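Local coordinates for protein-S-isoprenylcysteine O-methyltransferase (Tribolium castaneum, PDB 5V7P) that catalyses the S-adenosyl-L-methionine-dependent methyl esterification of the C-terminal isoprenylated cysteine of proteins, as an integral endoplasmic-reticulum membrane enzyme, at residues E245-E250 against P274-Y279; W206-S211 against Q260-Y265. One frame throughout, in Å; residues are numbered along the deposited sequence.

Contact 1. Residues E245-E250 against P274-Y279; sequences ERIYIE and PFIEGY. With SAH (S-adenosyl-L-homocysteine), chain C; D10 (decane), chain G.
G278 lies against helix 231-258 at backbone angles that suit a glycine, with G278 CA 3.9 Å from I247 CG2, while two tyrosines meet obliquely beside it. This is loop-on-helix packing in the ICMT family, the C-terminal loop lying along helix 231-258, and no hydrogen bond joins E245-E250 to P274-Y279. G278 has phi 97° and psi -160°; a CB at these angles would collide with E277 O, which is reason enough for a glycine. The carbonyl O of G278 lies near the plane of the Y248 ring, 3.4 Å from Y248 CD1. Over one face of that ring sits Y279 CD1, displaced toward the rim and 3.4 Å from Y248 CZ; the ring planes are inclined at 55°, an oblique pair. With CG anti to its backbone N, the Y248 ring is carried out beside the loop to where Y279 lies. Further along, I247 CD1 meets I276 CG2. The two sides of the contact face different ligands: the loop borders decane, whereas E250, an experimentally identified S-adenosyl-L-methionine-binding residue, reaches from another side of the helix toward the cofactor product, with Y212 OH bonded to its OE1. At its tip, E250 OE2 accepts a 2.6 Å hydrogen bond from SAH N.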
loop_
_atom_site.group_PDB
_atom_site.type_symbol
_atom_site.label_atom_id
_atom_site.label_comp_id
_atom_site.label_asym_id
_atom_site.label_seq_id
_atom_site.Cartn_x
_atom_site.Cartn_y
_atom_site.Cartn_z
ATOM N N GLU A 245 -3.973 -12.397 -5.426
ATOM C CA GLU A 245 -5.146 -12.367 -4.558
ATOM C C GLU A 245 -5.936 -11.080 -4.754
ATOM O O GLU A 245 -7.157 -11.109 -4.945
ATOM C CB GLU A 245 -4.724 -12.515 -3.094
ATOM C CG GLU A 245 -4.300 -13.918 -2.696
ATOM C CD GLU A 245 -4.042 -14.044 -1.204
ATOM O OE1 GLU A 245 -2.930 -14.472 -0.827
ATOM O OE2 GLU A 245 -4.945 -13.704 -0.411
ATOM N N ARG A 246 -5.250 -9.937 -4.711
ATOM C CA ARG A 246 -5.934 -8.652 -4.811
ATOM C C ARG A 246 -6.681 -8.531 -6.134
ATOM O O ARG A 246 -7.857 -8.148 -6.163
ATOM C CB ARG A 246 -4.925 -7.514 -4.651
ATOM C CG ARG A 246 -5.552 -6.139 -4.511
ATOM C CD ARG A 246 -4.488 -5.067 -4.366
ATOM N NE ARG A 246 -5.061 -3.739 -4.169
ATOM C CZ ARG A 246 -5.276 -3.162 -2.990
ATOM N NH1 ARG A 246 -4.969 -3.784 -1.860
ATOM N NH2 ARG A 246 -5.803 -1.946 -2.942
ATOM N N ILE A 247 -6.013 -8.856 -7.243
ATOM C CA ILE A 247 -6.644 -8.737 -8.556
ATOM C C ILE A 247 -7.853 -9.657 -8.655
ATOM O O ILE A 247 -8.886 -9.288 -9.227
ATOM C CB ILE A 247 -5.616 -9.028 -9.667
ATOM C CG1 ILE A 247 -4.680 -7.827 -9.833
ATOM C CG2 ILE A 247 -6.310 -9.356 -10.997
ATOM C CD1 ILE A 247 -3.506 -8.070 -10.758
ATOM N N TYR A 248 -7.743 -10.868 -8.105
ATOM C CA TYR A 248 -8.814 -11.849 -8.244
ATOM C C TYR A 248 -10.112 -11.330 -7.638
ATOM O O TYR A 248 -11.159 -11.321 -8.297
ATOM C CB TYR A 248 -8.398 -13.166 -7.588
ATOM C CG TYR A 248 -9.327 -14.319 -7.885
ATOM C CD1 TYR A 248 -9.288 -14.968 -9.112
ATOM C CD2 TYR A 248 -10.237 -14.768 -6.935
ATOM C CE1 TYR A 248 -10.132 -16.027 -9.388
ATOM C CE2 TYR A 248 -11.085 -15.827 -7.202
ATOM C CZ TYR A 248 -11.028 -16.452 -8.430
ATOM O OH TYR A 248 -11.869 -17.506 -8.704
ATOM N N ILE A 249 -10.062 -10.891 -6.379
ATOM C CA ILE A 249 -11.251 -10.330 -5.746
ATOM C C ILE A 249 -11.651 -9.026 -6.423
ATOM O O ILE A 249 -12.844 -8.712 -6.530
ATOM C CB ILE A 249 -11.005 -10.125 -4.238
ATOM C CG1 ILE A 249 -12.271 -9.624 -3.534
ATOM C CG2 ILE A 249 -9.857 -9.156 -3.995
ATOM C CD1 ILE A 249 -13.382 -10.649 -3.462
ATOM N N GLU A 250 -10.670 -8.249 -6.889
ATOM C CA GLU A 250 -10.963 -6.936 -7.453
ATOM C C GLU A 250 -11.749 -7.054 -8.752
ATOM O O GLU A 250 -12.683 -6.280 -8.990
ATOM C CB GLU A 250 -9.659 -6.171 -7.673
ATOM C CG GLU A 250 -9.826 -4.808 -8.323
ATOM C CD GLU A 250 -8.573 -3.959 -8.218
ATOM O OE1 GLU A 250 -7.792 -4.167 -7.266
ATOM O OE2 GLU A 250 -8.363 -3.087 -9.086
ATOM N N PRO A 274 2.941 -11.207 -15.196
ATOM C CA PRO A 274 2.994 -12.571 -15.737
ATOM C C PRO A 274 2.356 -13.588 -14.801
ATOM O O PRO A 274 2.508 -13.523 -13.579
ATOM C CB PRO A 274 4.497 -12.829 -15.902
ATOM C CG PRO A 274 5.113 -11.481 -15.977
ATOM C CD PRO A 274 4.283 -10.607 -15.093
ATOM N N PHE A 275 1.637 -14.540 -15.400
ATOM C CA PHE A 275 1.044 -15.690 -14.722
ATOM C C PHE A 275 -0.120 -15.321 -13.811
ATOM O O PHE A 275 -0.543 -16.153 -12.998
ATOM C CB PHE A 275 2.090 -16.468 -13.913
ATOM C CG PHE A 275 3.220 -16.996 -14.743
ATOM C CD1 PHE A 275 3.129 -18.236 -15.352
ATOM C CD2 PHE A 275 4.374 -16.253 -14.919
ATOM C CE1 PHE A 275 4.167 -18.724 -16.120
ATOM C CE2 PHE A 275 5.416 -16.735 -15.686
ATOM C CZ PHE A 275 5.312 -17.972 -16.288
ATOM N N ILE A 276 -0.650 -14.105 -13.915
ATOM C CA ILE A 276 -1.858 -13.704 -13.198
ATOM C C ILE A 276 -2.960 -13.487 -14.224
ATOM O O ILE A 276 -2.873 -12.576 -15.057
ATOM C CB ILE A 276 -1.628 -12.443 -12.354
ATOM C CG1 ILE A 276 -0.591 -12.733 -11.259
ATOM C CG2 ILE A 276 -2.948 -11.953 -11.747
ATOM C CD1 ILE A 276 -0.335 -11.586 -10.289
ATOM N N GLU A 277 -3.998 -14.317 -14.157
ATOM C CA GLU A 277 -5.080 -14.259 -15.131
ATOM C C GLU A 277 -6.225 -13.359 -14.692
ATOM O O GLU A 277 -6.871 -12.735 -15.542
ATOM C CB GLU A 277 -5.624 -15.667 -15.398
ATOM C CG GLU A 277 -4.625 -16.620 -16.036
ATOM C CD GLU A 277 -4.038 -16.076 -17.324
ATOM O OE1 GLU A 277 -2.794 -16.037 -17.444
ATOM O OE2 GLU A 277 -4.823 -15.678 -18.211
ATOM N N GLY A 278 -6.483 -13.272 -13.396
ATOM C CA GLY A 278 -7.615 -12.528 -12.889
ATOM C C GLY A 278 -8.809 -13.421 -12.620
ATOM O O GLY A 278 -8.699 -14.639 -12.465
ATOM N N TYR A 279 -9.980 -12.786 -12.565
ATOM C CA TYR A 279 -11.235 -13.507 -12.345
ATOM C C TYR A 279 -11.790 -13.970 -13.692
ATOM O O TYR A 279 -12.802 -13.483 -14.201
ATOM C CB TYR A 279 -12.227 -12.630 -11.593
ATOM C CG TYR A 279 -13.318 -13.413 -10.899
ATOM C CD1 TYR A 279 -13.089 -14.010 -9.667
ATOM C CD2 TYR A 279 -14.574 -13.556 -11.474
ATOM C CE1 TYR A 279 -14.076 -14.730 -9.027
ATOM C CE2 TYR A 279 -15.570 -14.275 -10.841
ATOM C CZ TYR A 279 -15.316 -14.859 -9.617
ATOM O OH TYR A 279 -16.303 -15.575 -8.979
HETATM N N SAH C . -6.328 -2.316 -10.539
HETATM C CA SAH C . -6.204 -1.002 -11.156
HETATM C CB SAH C . -6.750 0.076 -10.227
HETATM C CG SAH C . -6.207 0.022 -8.802
HETATM S SD SAH C . -7.098 1.169 -7.717
HETATM C C SAH C . -4.751 -0.701 -11.512
HETATM O O SAH C . -3.829 -1.375 -11.048
HETATM O OXT SAH C . -4.457 0.224 -12.271
HETATM C "C5'" SAH C . -8.380 -0.030 -7.247
HETATM C "C4'" SAH C . -9.788 0.403 -7.636
HETATM O "O4'" SAH C . -9.844 0.688 -9.019
HETATM C "C3'" SAH C . -10.784 -0.715 -7.360
HETATM O "O3'" SAH C . -11.782 -0.280 -6.466
HETATM C "C2'" SAH C . -11.378 -1.079 -8.705
HETATM O "O2'" SAH C . -12.779 -1.216 -8.624
HETATM C "C1'" SAH C . -10.962 0.067 -9.623
HETATM N N9 SAH C . -10.612 -0.368 -10.991
HETATM C C8 SAH C . -9.782 -1.395 -11.359
HETATM N N7 SAH C . -9.721 -1.446 -12.708
HETATM C C5 SAH C . -10.498 -0.463 -13.208
HETATM C C6 SAH C . -10.792 -0.074 -14.506
HETATM N N6 SAH C . -10.266 -0.717 -15.544
HETATM N N1 SAH C . -11.640 0.991 -14.708
HETATM C C2 SAH C . -12.189 1.661 -13.636
HETATM N N3 SAH C . -11.893 1.267 -12.351
HETATM C C4 SAH C . -11.061 0.222 -12.142
HETATM C C1 D10 G . -3.693 -12.033 -18.167
HETATM C C2 D10 G . -2.217 -12.277 -18.461
HETATM C C3 D10 G . -1.482 -10.940 -18.466
HETATM C C4 D10 G . 0.024 -11.181 -18.375
HETATM C C5 D10 G . 0.749 -10.033 -19.071
HETATM C C6 D10 G . 2.239 -10.093 -18.750
HETATM C C7 D10 G . 3.025 -9.429 -19.880
HETATM C C8 D10 G . 4.286 -8.778 -19.316
HETATM C C9 D10 G . 3.992 -7.322 -18.970
HETATM C C10 D10 G . 4.861 -6.892 -17.791
#

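Contact 2. Residues W206-S211 against Q260-Y265; sequences WFRHPS and QQYCDY. With SAH (S-adenosyl-L-homocysteine), chain C.
R208 lays its aliphatic chain over one face of the Y265 ring: its CD makes a CH-pi contact 4.1 Å from the centroid and 28° off the normal, and R208 CG lies 3.8 Å from Y265 CE2. Y265 CG is anti to its backbone N, which sends the ring out from the helix toward R208. The R208 guanidinium is turned 73° from that ring and spends its N-H groups elsewhere, NE in a salt bridge with E251 and NH1 on V269 O. Y265 OH, 3.3 Å from R208 CA, is hydrogen-bonded to Y204 O. A phenylalanine in place of Y265 would probably leave Y204 O without this hydroxyl partner.

Polar linkage passes through a water, which donates to R208 O (2.7 Å) and accepts from Y262 OH (2.8 Å) and SAH N6 (2.9 Å).

Ligand bonds come from the start of helix 210-225. H209, its N-cap residue, takes SAH N at the ring edge through ND1 (3.0 Å), while E251 holds NE2. S211 grips the carboxylate twice, S211 N to SAH OXT at 162° and S211 OG to SAH O at 2.6 Å. H209 and S211 thus hold the amino-acid end while the water meets the adenine N6, so polar contacts fix both ends of the ligand.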
loop_
_atom_site.group_PDB
_atom_site.type_symbol
_atom_site.label_atom_id
_atom_site.label_comp_id
_atom_site.label_asym_id
_atom_site.label_seq_id
_atom_site.Cartn_x
_atom_site.Cartn_y
_atom_site.Cartn_z
ATOM N N TRP A 206 -3.122 -0.932 -22.331
ATOM C CA TRP A 206 -2.005 -1.872 -22.318
ATOM C C TRP A 206 -2.244 -2.994 -21.315
ATOM O O TRP A 206 -2.089 -4.176 -21.643
ATOM C CB TRP A 206 -0.701 -1.145 -21.976
ATOM C CG TRP A 206 -0.398 0.050 -22.827
ATOM C CD1 TRP A 206 -0.988 0.397 -24.007
ATOM C CD2 TRP A 206 0.574 1.065 -22.550
ATOM N NE1 TRP A 206 -0.442 1.566 -24.484
ATOM C CE2 TRP A 206 0.520 1.996 -23.608
ATOM C CE3 TRP A 206 1.485 1.278 -21.511
ATOM C CZ2 TRP A 206 1.342 3.119 -23.656
ATOM C CZ3 TRP A 206 2.301 2.394 -21.560
ATOM C CH2 TRP A 206 2.224 3.301 -22.625
ATOM N N PHE A 207 -2.611 -2.635 -20.086
ATOM C CA PHE A 207 -2.822 -3.590 -19.009
ATOM C C PHE A 207 -4.132 -3.275 -18.305
ATOM O O PHE A 207 -4.576 -2.124 -18.270
ATOM C CB PHE A 207 -1.678 -3.550 -17.984
ATOM C CG PHE A 207 -0.317 -3.370 -18.592
ATOM C CD1 PHE A 207 0.333 -4.431 -19.199
ATOM C CD2 PHE A 207 0.320 -2.141 -18.540
ATOM C CE1 PHE A 207 1.589 -4.267 -19.751
ATOM C CE2 PHE A 207 1.575 -1.971 -19.092
ATOM C CZ PHE A 207 2.210 -3.036 -19.697
ATOM N N ARG A 208 -4.748 -4.311 -17.735
ATOM C CA ARG A 208 -5.954 -4.114 -16.944
ATOM C C ARG A 208 -5.656 -3.529 -15.570
ATOM O O ARG A 208 -6.543 -2.916 -14.966
ATOM C CB ARG A 208 -6.707 -5.437 -16.784
ATOM C CG ARG A 208 -7.096 -6.082 -18.103
ATOM C CD ARG A 208 -8.379 -6.884 -17.976
ATOM N NE ARG A 208 -8.260 -7.995 -17.034
ATOM C CZ ARG A 208 -7.860 -9.224 -17.350
ATOM N NH1 ARG A 208 -7.526 -9.528 -18.596
ATOM N NH2 ARG A 208 -7.791 -10.160 -16.412
ATOM N N HIS A 209 -4.434 -3.692 -15.070
ATOM C CA HIS A 209 -4.049 -3.210 -13.744
ATOM C C HIS A 209 -2.690 -2.527 -13.822
ATOM O O HIS A 209 -1.719 -2.961 -13.194
ATOM C CB HIS A 209 -4.035 -4.365 -12.745
ATOM C CG HIS A 209 -5.283 -5.193 -12.773
ATOM N ND1 HIS A 209 -6.462 -4.781 -12.191
ATOM C CD2 HIS A 209 -5.539 -6.402 -13.326
ATOM C CE1 HIS A 209 -7.389 -5.703 -12.379
ATOM N NE2 HIS A 209 -6.854 -6.696 -13.065
ATOM N N PRO A 210 -2.590 -1.431 -14.581
ATOM C CA PRO A 210 -1.278 -0.794 -14.775
ATOM C C PRO A 210 -0.660 -0.257 -13.494
ATOM O O PRO A 210 0.572 -0.195 -13.396
ATOM C CB PRO A 210 -1.582 0.334 -15.773
ATOM C CG PRO A 210 -3.039 0.618 -15.594
ATOM C CD PRO A 210 -3.672 -0.697 -15.258
ATOM N N SER A 211 -1.468 0.143 -12.509
ATOM C CA SER A 211 -0.895 0.630 -11.259
ATOM C C SER A 211 -0.254 -0.508 -10.474
ATOM O O SER A 211 0.777 -0.314 -9.822
ATOM C CB SER A 211 -1.963 1.338 -10.422
ATOM O OG SER A 211 -2.633 0.443 -9.552
ATOM N N GLN A 260 -20.728 -7.270 -18.924
ATOM C CA GLN A 260 -20.070 -7.715 -20.148
ATOM C C GLN A 260 -19.002 -6.733 -20.610
ATOM O O GLN A 260 -18.049 -7.136 -21.287
ATOM C CB GLN A 260 -21.105 -7.926 -21.254
ATOM C CG GLN A 260 -20.543 -8.542 -22.532
ATOM C CD GLN A 260 -20.115 -9.982 -22.343
ATOM O OE1 GLN A 260 -20.715 -10.723 -21.566
ATOM N NE2 GLN A 260 -19.065 -10.384 -23.051
ATOM N N GLN A 261 -19.139 -5.449 -20.272
ATOM C CA GLN A 261 -18.116 -4.482 -20.658
ATOM C C GLN A 261 -16.755 -4.871 -20.096
ATOM O O GLN A 261 -15.735 -4.742 -20.782
ATOM C CB GLN A 261 -18.506 -3.078 -20.196
ATOM C CG GLN A 261 -19.377 -2.317 -21.189
ATOM C CD GLN A 261 -20.799 -2.842 -21.253
ATOM O OE1 GLN A 261 -21.180 -3.527 -22.204
ATOM N NE2 GLN A 261 -21.594 -2.516 -20.242
ATOM N N TYR A 262 -16.715 -5.354 -18.851
ATOM C CA TYR A 262 -15.449 -5.826 -18.303
ATOM C C TYR A 262 -15.087 -7.203 -18.837
ATOM O O TYR A 262 -13.899 -7.501 -19.009
ATOM C CB TYR A 262 -15.492 -5.862 -16.776
ATOM C CG TYR A 262 -14.107 -5.876 -16.174
ATOM C CD1 TYR A 262 -13.370 -4.706 -16.065
ATOM C CD2 TYR A 262 -13.522 -7.060 -15.742
ATOM C CE1 TYR A 262 -12.102 -4.707 -15.534
ATOM C CE2 TYR A 262 -12.248 -7.069 -15.205
ATOM C CZ TYR A 262 -11.543 -5.887 -15.105
ATOM O OH TYR A 262 -10.273 -5.876 -14.575
ATOM N N CYS A 263 -16.082 -8.051 -19.101
ATOM C CA CYS A 263 -15.802 -9.342 -19.720
ATOM C C CYS A 263 -15.116 -9.153 -21.069
ATOM O O CYS A 263 -14.121 -9.819 -21.370
ATOM C CB CYS A 263 -17.095 -10.144 -19.871
ATOM S SG CYS A 263 -16.841 -11.882 -20.300
ATOM N N ASP A 264 -15.630 -8.233 -21.892
ATOM C CA ASP A 264 -14.974 -7.924 -23.160
ATOM C C ASP A 264 -13.585 -7.345 -22.929
ATOM O O ASP A 264 -12.659 -7.596 -23.709
ATOM C CB ASP A 264 -15.823 -6.940 -23.968
ATOM C CG ASP A 264 -17.199 -7.483 -24.294
ATOM O OD1 ASP A 264 -17.359 -8.721 -24.351
ATOM O OD2 ASP A 264 -18.122 -6.667 -24.498
ATOM N N TYR A 265 -13.427 -6.557 -21.863
ATOM C CA TYR A 265 -12.138 -5.953 -21.547
ATOM C C TYR A 265 -11.112 -7.005 -21.144
ATOM O O TYR A 265 -9.919 -6.847 -21.430
ATOM C CB TYR A 265 -12.337 -4.920 -20.437
ATOM C CG TYR A 265 -11.102 -4.156 -20.016
ATOM C CD1 TYR A 265 -10.287 -3.532 -20.950
ATOM C CD2 TYR A 265 -10.776 -4.028 -18.673
ATOM C CE1 TYR A 265 -9.167 -2.821 -20.555
ATOM C CE2 TYR A 265 -9.664 -3.321 -18.271
ATOM C CZ TYR A 265 -8.864 -2.719 -19.212
ATOM O OH TYR A 265 -7.760 -2.015 -18.799
HETATM N N SAH C . -6.328 -2.316 -10.539
HETATM C CA SAH C . -6.204 -1.002 -11.156
HETATM C CB SAH C . -6.750 0.076 -10.227
HETATM C CG SAH C . -6.207 0.022 -8.802
HETATM S SD SAH C . -7.098 1.169 -7.717
HETATM C C SAH C . -4.751 -0.701 -11.512
HETATM O O SAH C . -3.829 -1.375 -11.048
HETATM O OXT SAH C . -4.457 0.224 -12.271
HETATM C "C5'" SAH C . -8.380 -0.030 -7.247
HETATM C "C4'" SAH C . -9.788 0.403 -7.636
HETATM O "O4'" SAH C . -9.844 0.688 -9.019
HETATM C "C3'" SAH C . -10.784 -0.715 -7.360
HETATM O "O3'" SAH C . -11.782 -0.280 -6.466
HETATM C "C2'" SAH C . -11.378 -1.079 -8.705
HETATM O "O2'" SAH C . -12.779 -1.216 -8.624
HETATM C "C1'" SAH C . -10.962 0.067 -9.623
HETATM N N9 SAH C . -10.612 -0.368 -10.991
HETATM C C8 SAH C . -9.782 -1.395 -11.359
HETATM N N7 SAH C . -9.721 -1.446 -12.708
HETATM C C5 SAH C . -10.498 -0.463 -13.208
HETATM C C6 SAH C . -10.792 -0.074 -14.506
HETATM N N6 SAH C . -10.266 -0.717 -15.544
HETATM N N1 SAH C . -11.640 0.991 -14.708
HETATM C C2 SAH C . -12.189 1.661 -13.636
HETATM N N3 SAH C . -11.893 1.267 -12.351
HETATM C C4 SAH C . -11.061 0.222 -12.142
HETATM O O HOH W 1 -9.156 -3.263 -14.559
#

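Overall arrangement
Following the chain from the N terminus, W206-S211 comes first, leading into helix 210-225; then E245-E250 on helix 231-258, Q260-Y265 on helix 260-268, and finally the loop P274-Y279. The segments alternate, so the two contacts cross rather than nest: contact 2 closes a span of 48 residues, contact 1 a span of 23 that contains the second half of contact 2. Together they bring the start of helix 210-225, the probably cytoplasmic part of helix 231-258 and the short helix 260-268 to SAH, with the C-terminal loop packed against helix 231-258. Their centres are 12 Å apart, and they meet directly: R208 NH2 lies 2.9 Å from E277 O, a probable hydrogen bond, and I247 CG2 packs against H209 NE2.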